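Local coordinates for intracellular protein transport protein USO1 (Saccharomyces cerevisiae S288c, PDB 6LSU) that tethers transport vesicles as a dimeric coiled-coil protein required for transport from the ER to the Golgi complex, the chain here being its globular head, at residues Ile240-Gly245 with Leu283-Ser288; Glu289-Asp294 with Val341-Phe346. All blocks are in the same frame, centred on the assembly; numbering follows the deposited sequence.

Contact 1: Ile240-Gly245 with Leu283-Ser288; sequences IIEEEG and LAHLLS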
ATOM      1  N   ILE A 240      21.787  -1.189 -14.399  1.00 56.44           N
ATOM      2  CA  ILE A 240      21.236   0.052 -15.030  1.00 55.06           C
ATOM      3  C   ILE A 240      20.892   1.029 -13.896  1.00 53.61           C
ATOM      4  O   ILE A 240      21.293   2.175 -13.966  1.00 46.57           O
ATOM      5  CB  ILE A 240      20.030  -0.262 -15.934  1.00 56.13           C
ATOM      6  CG1 ILE A 240      20.389  -1.255 -17.036  1.00 55.89           C
ATOM      7  CG2 ILE A 240      19.469   1.045 -16.501  1.00 59.07           C
ATOM      8  CD1 ILE A 240      19.229  -1.636 -17.909  1.00 62.00           C
ATOM      9  N   ILE A 241      20.158   0.560 -12.869  1.00 53.92           N
ATOM     10  CA  ILE A 241      19.782   1.378 -11.688  1.00 51.72           C
ATOM     11  C   ILE A 241      21.066   1.980 -11.086  1.00 57.57           C
ATOM     12  O   ILE A 241      21.083   3.217 -10.918  1.00 54.46           O
ATOM     13  CB  ILE A 241      18.971   0.565 -10.658  1.00 53.66           C
ATOM     14  CG1 ILE A 241      17.579   0.194 -11.197  1.00 51.76           C
ATOM     15  CG2 ILE A 241      18.859   1.323  -9.303  1.00 48.33           C
ATOM     16  CD1 ILE A 241      16.909  -0.908 -10.458  1.00 47.23           C
ATOM     17  N   GLU A 242      22.106   1.185 -10.779  1.00 61.68           N
ATOM     18  CA  GLU A 242      23.330   1.783 -10.175  1.00 70.12           C
ATOM     19  C   GLU A 242      24.033   2.724 -11.165  1.00 67.68           C
ATOM     20  O   GLU A 242      24.446   3.808 -10.740  1.00 66.28           O
ATOM     21  CB  GLU A 242      24.324   0.790  -9.585  1.00 78.00           C
ATOM     22  CG  GLU A 242      25.104   1.419  -8.413  1.00 99.69           C
ATOM     23  CD  GLU A 242      24.357   2.312  -7.405  1.00107.20           C
ATOM     24  OE1 GLU A 242      23.248   1.917  -6.910  1.00111.10           O
ATOM     25  OE2 GLU A 242      24.889   3.416  -7.104  1.00109.09           O
ATOM     26  N   GLU A 243      24.069   2.367 -12.442  1.00 67.29           N
ATOM     27  CA  GLU A 243      24.643   3.189 -13.542  1.00 65.13           C
ATOM     28  C   GLU A 243      23.895   4.538 -13.638  1.00 64.07           C
ATOM     29  O   GLU A 243      24.562   5.585 -13.845  1.00 61.00           O
ATOM     30  CB  GLU A 243      24.605   2.335 -14.810  1.00 70.50           C
ATOM     31  CG  GLU A 243      25.671   2.642 -15.829  1.00 84.28           C
ATOM     32  CD  GLU A 243      25.374   1.915 -17.138  1.00 92.33           C
ATOM     33  OE1 GLU A 243      25.107   0.669 -17.105  1.00 93.18           O
ATOM     34  OE2 GLU A 243      25.325   2.605 -18.172  1.00 92.31           O
ATOM     35  N   GLU A 244      22.580   4.596 -13.402  1.00 65.51           N
ATOM     36  CA  GLU A 244      21.819   5.886 -13.512  1.00 67.76           C
ATOM     37  C   GLU A 244      21.748   6.677 -12.191  1.00 66.45           C
ATOM     38  O   GLU A 244      21.143   7.762 -12.193  1.00 74.38           O
ATOM     39  CB  GLU A 244      20.438   5.590 -14.071  1.00 68.02           C
ATOM     40  CG  GLU A 244      20.495   5.176 -15.526  1.00 69.03           C
ATOM     41  CD  GLU A 244      20.969   6.279 -16.457  1.00 72.77           C
ATOM     42  OE1 GLU A 244      20.445   7.424 -16.329  1.00 76.98           O
ATOM     43  OE2 GLU A 244      21.826   5.978 -17.341  1.00 72.35           O
ATOM     44  N   GLY A 245      22.336   6.172 -11.102  1.00 65.66           N
ATOM     45  CA  GLY A 245      22.430   6.904  -9.827  1.00 61.50           C
ATOM     46  C   GLY A 245      21.461   6.420  -8.773  1.00 59.51           C
ATOM     47  O   GLY A 245      21.172   7.189  -7.862  1.00 61.22           O
ATOM     48  N   LEU A 283      19.152  -4.616  -3.500  1.00 61.59           N
ATOM     49  CA  LEU A 283      17.896  -3.912  -3.120  1.00 59.99           C
ATOM     50  C   LEU A 283      18.121  -3.161  -1.795  1.00 59.63           C
ATOM     51  O   LEU A 283      17.777  -1.970  -1.711  1.00 60.40           O
ATOM     52  CB  LEU A 283      16.798  -4.967  -2.995  1.00 60.38           C
ATOM     53  CG  LEU A 283      15.394  -4.419  -2.812  1.00 63.32           C
ATOM     54  CD1 LEU A 283      15.062  -3.476  -3.939  1.00 65.95           C
ATOM     55  CD2 LEU A 283      14.389  -5.553  -2.775  1.00 68.48           C
ATOM     56  N   ALA A 284      18.739  -3.821  -0.824  1.00 53.51           N
ATOM     57  CA  ALA A 284      19.188  -3.246   0.458  1.00 53.66           C
ATOM     58  C   ALA A 284      20.057  -2.039   0.186  1.00 56.60           C
ATOM     59  O   ALA A 284      19.924  -1.033   0.885  1.00 56.47           O
ATOM     60  CB  ALA A 284      19.997  -4.238   1.238  1.00 54.54           C
ATOM     61  N   HIS A 285      20.991  -2.164  -0.742  1.00 61.35           N
ATOM     62  CA  HIS A 285      21.991  -1.087  -0.974  1.00 62.20           C
ATOM     63  C   HIS A 285      21.254   0.177  -1.485  1.00 64.86           C
ATOM     64  O   HIS A 285      21.635   1.339  -1.088  1.00 60.20           O
ATOM     65  CB  HIS A 285      23.076  -1.575  -1.936  1.00 56.63           C
ATOM     66  CG  HIS A 285      23.918  -0.438  -2.383  1.00 60.14           C
ATOM     67  ND1 HIS A 285      24.879   0.106  -1.540  1.00 63.44           N
ATOM     68  CD2 HIS A 285      23.918   0.298  -3.527  1.00 57.47           C
ATOM     69  CE1 HIS A 285      25.448   1.128  -2.153  1.00 66.97           C
ATOM     70  NE2 HIS A 285      24.889   1.264  -3.378  1.00 59.59           N
ATOM     71  N   LEU A 286      20.280  -0.058  -2.388  1.00 58.01           N
ATOM     72  CA  LEU A 286      19.412   0.977  -3.016  1.00 58.41           C
ATOM     73  C   LEU A 286      18.457   1.601  -1.978  1.00 53.31           C
ATOM     74  O   LEU A 286      18.377   2.803  -1.951  1.00 47.96           O
ATOM     75  CB  LEU A 286      18.609   0.295  -4.130  1.00 65.98           C
ATOM     76  CG  LEU A 286      17.586   1.175  -4.835  1.00 63.80           C
ATOM     77  CD1 LEU A 286      18.329   2.248  -5.620  1.00 61.96           C
ATOM     78  CD2 LEU A 286      16.682   0.360  -5.733  1.00 63.81           C
ATOM     79  N   LEU A 287      17.806   0.782  -1.136  1.00 50.57           N
ATOM     80  CA  LEU A 287      16.946   1.243  -0.039  1.00 48.83           C
ATOM     81  C   LEU A 287      17.774   2.054   0.968  1.00 49.59           C
ATOM     82  O   LEU A 287      17.256   2.987   1.594  1.00 57.30           O
ATOM     83  CB  LEU A 287      16.292   0.039   0.625  1.00 48.59           C
ATOM     84  CG  LEU A 287      15.139  -0.596  -0.145  1.00 48.32           C
ATOM     85  CD1 LEU A 287      14.618  -1.843   0.571  1.00 49.32           C
ATOM     86  CD2 LEU A 287      14.026   0.423  -0.283  1.00 47.99           C
ATOM     87  N   SER A 288      19.048   1.765   1.098  1.00 50.40           N
ATOM     88  CA  SER A 288      19.864   2.357   2.187  1.00 53.13           C
ATOM     89  C   SER A 288      20.449   3.693   1.714  1.00 53.05           C
ATOM     90  O   SER A 288      20.895   4.475   2.568  1.00 57.67           O
ATOM     91  CB  SER A 288      20.935   1.415   2.689  1.00 53.45           C
ATOM     92  OG  SER A 288      22.154   1.635   1.997  1.00 58.09           O
TER
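Ile241 and Leu286 make the apolar half of this contact, one methyl against one methyl: CG2 of Ile241 lies 3.8 Å from CD1 of Leu286, and the two side chains cross at about a right angle. The beta branch of Ile241 serves here because CG2, set anti to the backbone N, is carried out to the neighbouring helix while CG1 takes the other direction. Leu286, its CG likewise anti to N, reaches back with the end of its chain. The backbones come nearest at the CA atoms of Glu242 and Leu286, 8.2 Å apart.

The polar half is more exposed. Glu242 bends at chi2 (41°), which brings OE1 to the edge of the His285 ring, in its plane and 3.8 Å from CD2. Carboxylate and ring planes stand 72° apart. At this distance the pair is at most electrostatic, and a protonated imidazole would probably favour it.

At the end of helix 233-244, Gly245 takes a positive phi (104°) in a Schellman motif, a conformation that suits glycine. The contact joins ARM 4 to ARM 5 of the head's helical array: helix 251-264 backs the apolar pair, with Cys256 against Ile241 and Leu257 against Leu286, and Leu247 of the following loop also touches Leu286.

Contact 2: Glu289-Asp294 with Val341-Phe346; sequences EPISQD and VLRLAF
Arg343 is the first residue of helix segment 341-346 to meet the loop 289-294, and it does so with the root of its side chain: CB lies 3.6 Å from CD1 of Ile291, the two side chains crossing at about a right angle. The backbones are also nearest here, with 7.7 Å between the CA atoms of Ile291 and Arg343. The arginine thus gives methylene surface to the isoleucine, while its chain turns at chi3 and takes the guanidinium group beyond the touching atoms. A long side chain with an apolar base and a charged end suits this partly exposed border.

The loop after helix 280-287, in ARM 5, packs in this way on helix 337-346, in ARM 6, of the armadillo-repeat head.

Leu344 carries the rest of the contact through a single methyl. With CG beside the backbone N (chi1 -71°), CD2 touches both loop side chains, 3.8 Å from CG of Pro290 and 3.8 Å from CD1 of Ile291. Leu344 crosses Pro290 at about a right angle but Ile291 obliquely. Pro290 offers its ring carbons, CG nearest, with CB and CD each 4.2 Å from Leu344 CD2. Its compact apolar ring suits a buried position, where it also touches Leu247, Trp299 and Ile307. Ile291 stretches its delta methyl far enough to reach both Arg343 and Leu344, so that this one branch meets two successive residues of the helix. The branched end of Leu344, buried like the proline, packs further on Ile307 of helix 301-317 and on Ile350 of the loop beyond its own helix.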
ATOM      1  N   GLU A 289      20.294   4.034   0.439  1.00 54.88           N
ATOM      2  CA  GLU A 289      20.810   5.303  -0.105  1.00 59.01           C
ATOM      3  C   GLU A 289      20.434   6.540   0.712  1.00 58.05           C
ATOM      4  O   GLU A 289      21.271   7.403   0.955  1.00 56.93           O
ATOM      5  CB  GLU A 289      20.384   5.464  -1.548  1.00 65.99           C
ATOM      6  CG  GLU A 289      21.524   5.167  -2.488  1.00 78.56           C
ATOM      7  CD  GLU A 289      21.061   4.790  -3.884  1.00 84.74           C
ATOM      8  OE1 GLU A 289      21.586   3.729  -4.445  1.00 78.56           O
ATOM      9  OE2 GLU A 289      20.203   5.562  -4.397  1.00 76.26           O
ATOM     10  N   PRO A 290      19.178   6.755   1.125  1.00 58.68           N
ATOM     11  CA  PRO A 290      18.842   8.005   1.809  1.00 62.92           C
ATOM     12  C   PRO A 290      19.531   8.219   3.173  1.00 61.54           C
ATOM     13  O   PRO A 290      19.468   9.306   3.636  1.00 60.53           O
ATOM     14  CB  PRO A 290      17.345   7.881   2.055  1.00 58.57           C
ATOM     15  CG  PRO A 290      16.899   6.816   1.107  1.00 57.79           C
ATOM     16  CD  PRO A 290      18.042   5.847   1.022  1.00 55.69           C
ATOM     17  N   ILE A 291      20.143   7.191   3.758  1.00 57.47           N
ATOM     18  CA  ILE A 291      20.762   7.227   5.114  1.00 64.03           C
ATOM     19  C   ILE A 291      22.294   7.314   5.017  1.00 70.04           C
ATOM     20  O   ILE A 291      22.959   6.300   4.697  1.00 61.24           O
ATOM     21  CB  ILE A 291      20.339   5.984   5.885  1.00 62.35           C
ATOM     22  CG1 ILE A 291      18.837   6.004   6.112  1.00 64.25           C
ATOM     23  CG2 ILE A 291      21.139   5.862   7.154  1.00 64.60           C
ATOM     24  CD1 ILE A 291      18.230   4.645   5.868  1.00 75.05           C
ATOM     25  N   SER A 292      22.811   8.510   5.303  1.00 90.46           N
ATOM     26  CA  SER A 292      24.248   8.892   5.294  1.00 96.18           C
ATOM     27  C   SER A 292      24.460  10.010   6.320  1.00101.97           C
ATOM     28  O   SER A 292      23.658  11.001   6.311  1.00 94.36           O
ATOM     29  CB  SER A 292      24.721   9.330   3.905  1.00 91.26           C
ATOM     30  OG  SER A 292      25.161   8.216   3.148  1.00 89.20           O
ATOM     31  N   GLN A 293      25.518   9.870   7.135  1.00105.93           N
ATOM     32  CA  GLN A 293      26.132  10.992   7.901  1.00111.95           C
ATOM     33  C   GLN A 293      26.644  12.070   6.920  1.00107.68           C
ATOM     34  O   GLN A 293      26.665  13.257   7.317  1.00105.58           O
ATOM     35  CB  GLN A 293      27.255  10.491   8.819  1.00117.08           C
ATOM     36  CG  GLN A 293      27.504  11.418  10.011  1.00124.77           C
ATOM     37  CD  GLN A 293      28.951  11.586  10.426  1.00124.30           C
ATOM     38  OE1 GLN A 293      29.861  11.669   9.600  1.00126.30           O
ATOM     39  NE2 GLN A 293      29.178  11.686  11.727  1.00120.98           N
ATOM     40  N   ASP A 294      26.992  11.679   5.680  1.00107.28           N
ATOM     41  CA  ASP A 294      27.761  12.480   4.682  1.00102.45           C
ATOM     42  C   ASP A 294      26.911  13.603   4.096  1.00 95.46           C
ATOM     43  O   ASP A 294      27.220  14.758   4.365  1.00109.90           O
ATOM     44  CB  ASP A 294      28.295  11.623   3.534  1.00104.34           C
ATOM     45  CG  ASP A 294      29.684  11.080   3.794  1.00103.84           C
ATOM     46  OD1 ASP A 294      30.106  11.114   4.955  1.00103.53           O
ATOM     47  OD2 ASP A 294      30.328  10.631   2.823  1.00121.51           O
ATOM     48  N   VAL A 341      14.852  -1.110   6.183  1.00 48.73           N
ATOM     49  CA  VAL A 341      13.515  -0.460   6.043  1.00 53.42           C
ATOM     50  C   VAL A 341      13.114   0.225   7.374  1.00 50.05           C
ATOM     51  O   VAL A 341      12.489   1.241   7.318  1.00 49.14           O
ATOM     52  CB  VAL A 341      12.431  -1.353   5.393  1.00 49.54           C
ATOM     53  CG1 VAL A 341      12.976  -2.341   4.389  1.00 50.87           C
ATOM     54  CG2 VAL A 341      11.524  -1.989   6.369  1.00 50.82           C
ATOM     55  N   LEU A 342      13.508  -0.297   8.534  1.00 53.45           N
ATOM     56  CA  LEU A 342      13.200   0.310   9.856  1.00 51.32           C
ATOM     57  C   LEU A 342      13.991   1.578  10.022  1.00 51.00           C
ATOM     58  O   LEU A 342      13.445   2.470  10.653  1.00 55.30           O
ATOM     59  CB  LEU A 342      13.553  -0.633  11.007  1.00 56.13           C
ATOM     60  CG  LEU A 342      12.652  -1.850  11.182  1.00 53.51           C
ATOM     61  CD1 LEU A 342      13.191  -2.733  12.312  1.00 58.37           C
ATOM     62  CD2 LEU A 342      11.234  -1.417  11.455  1.00 51.05           C
ATOM     63  N   ARG A 343      15.197   1.682   9.453  1.00 51.72           N
ATOM     64  CA  ARG A 343      15.907   2.990   9.382  1.00 55.81           C
ATOM     65  C   ARG A 343      15.072   3.975   8.569  1.00 54.49           C
ATOM     66  O   ARG A 343      15.000   5.118   9.000  1.00 59.97           O
ATOM     67  CB  ARG A 343      17.316   2.859   8.808  1.00 56.23           C
ATOM     68  CG  ARG A 343      18.316   2.412   9.855  1.00 67.28           C
ATOM     69  CD  ARG A 343      19.739   2.402   9.295  1.00 76.77           C
ATOM     70  NE  ARG A 343      20.483   1.327   9.943  1.00 85.03           N
ATOM     71  CZ  ARG A 343      20.981   0.250   9.341  1.00 87.41           C
ATOM     72  NH1 ARG A 343      20.901   0.099   8.029  1.00 94.41           N
ATOM     73  NH2 ARG A 343      21.578  -0.677  10.066  1.00 90.43           N
ATOM     74  N   LEU A 344      14.508   3.565   7.431  1.00 51.07           N
ATOM     75  CA  LEU A 344      13.680   4.455   6.582  1.00 52.49           C
ATOM     76  C   LEU A 344      12.424   4.879   7.373  1.00 56.87           C
ATOM     77  O   LEU A 344      11.974   6.028   7.191  1.00 57.09           O
ATOM     78  CB  LEU A 344      13.312   3.740   5.279  1.00 49.16           C
ATOM     79  CG  LEU A 344      14.464   3.527   4.289  1.00 48.72           C
ATOM     80  CD1 LEU A 344      13.990   2.711   3.113  1.00 51.33           C
ATOM     81  CD2 LEU A 344      15.044   4.828   3.768  1.00 46.93           C
ATOM     82  N   ALA A 345      11.867   3.971   8.190  1.00 51.02           N
ATOM     83  CA  ALA A 345      10.654   4.270   8.985  1.00 54.09           C
ATOM     84  C   ALA A 345      10.994   5.390  10.004  1.00 52.06           C
ATOM     85  O   ALA A 345      10.195   6.271  10.119  1.00 51.82           O
ATOM     86  CB  ALA A 345      10.096   2.999   9.625  1.00 50.04           C
ATOM     87  N   PHE A 346      12.175   5.405  10.623  1.00 53.19           N
ATOM     88  CA  PHE A 346      12.491   6.165  11.875  1.00 52.22           C
ATOM     89  C   PHE A 346      13.421   7.351  11.623  1.00 49.46           C
ATOM     90  O   PHE A 346      13.476   8.260  12.413  1.00 57.17           O
ATOM     91  CB  PHE A 346      13.058   5.270  12.979  1.00 47.70           C
ATOM     92  CG  PHE A 346      12.112   4.152  13.352  1.00 51.38           C
ATOM     93  CD1 PHE A 346      10.792   4.423  13.670  1.00 50.87           C
ATOM     94  CD2 PHE A 346      12.534   2.835  13.396  1.00 53.20           C
ATOM     95  CE1 PHE A 346       9.905   3.406  13.992  1.00 55.71           C
ATOM     96  CE2 PHE A 346      11.636   1.818  13.718  1.00 58.65           C
ATOM     97  CZ  PHE A 346      10.311   2.103  13.971  1.00 57.08           C
TER

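In the fold
Contact 1 and contact 2 follow one another along the chain, their centres about 14 Å apart on the same side of the chain's centre, so that ARM 4, ARM 5 and ARM 6 are joined in turn. The two are joined directly by the chain, 283-288 running on into 289-294. Leu287 bridges the two, its carbonyl O 3.6 Å from CD2 of Leu344 and its CD1 4.2 Å from CG1 of Val341. On the polar side, OE1 of Glu242 comes within 3.5 Å of OE1 of Glu289, a close pair of like charges that would probably raise the proton affinity of one carboxylate; Glu289 OE2 is meanwhile bonded by the backbone N of Leu247.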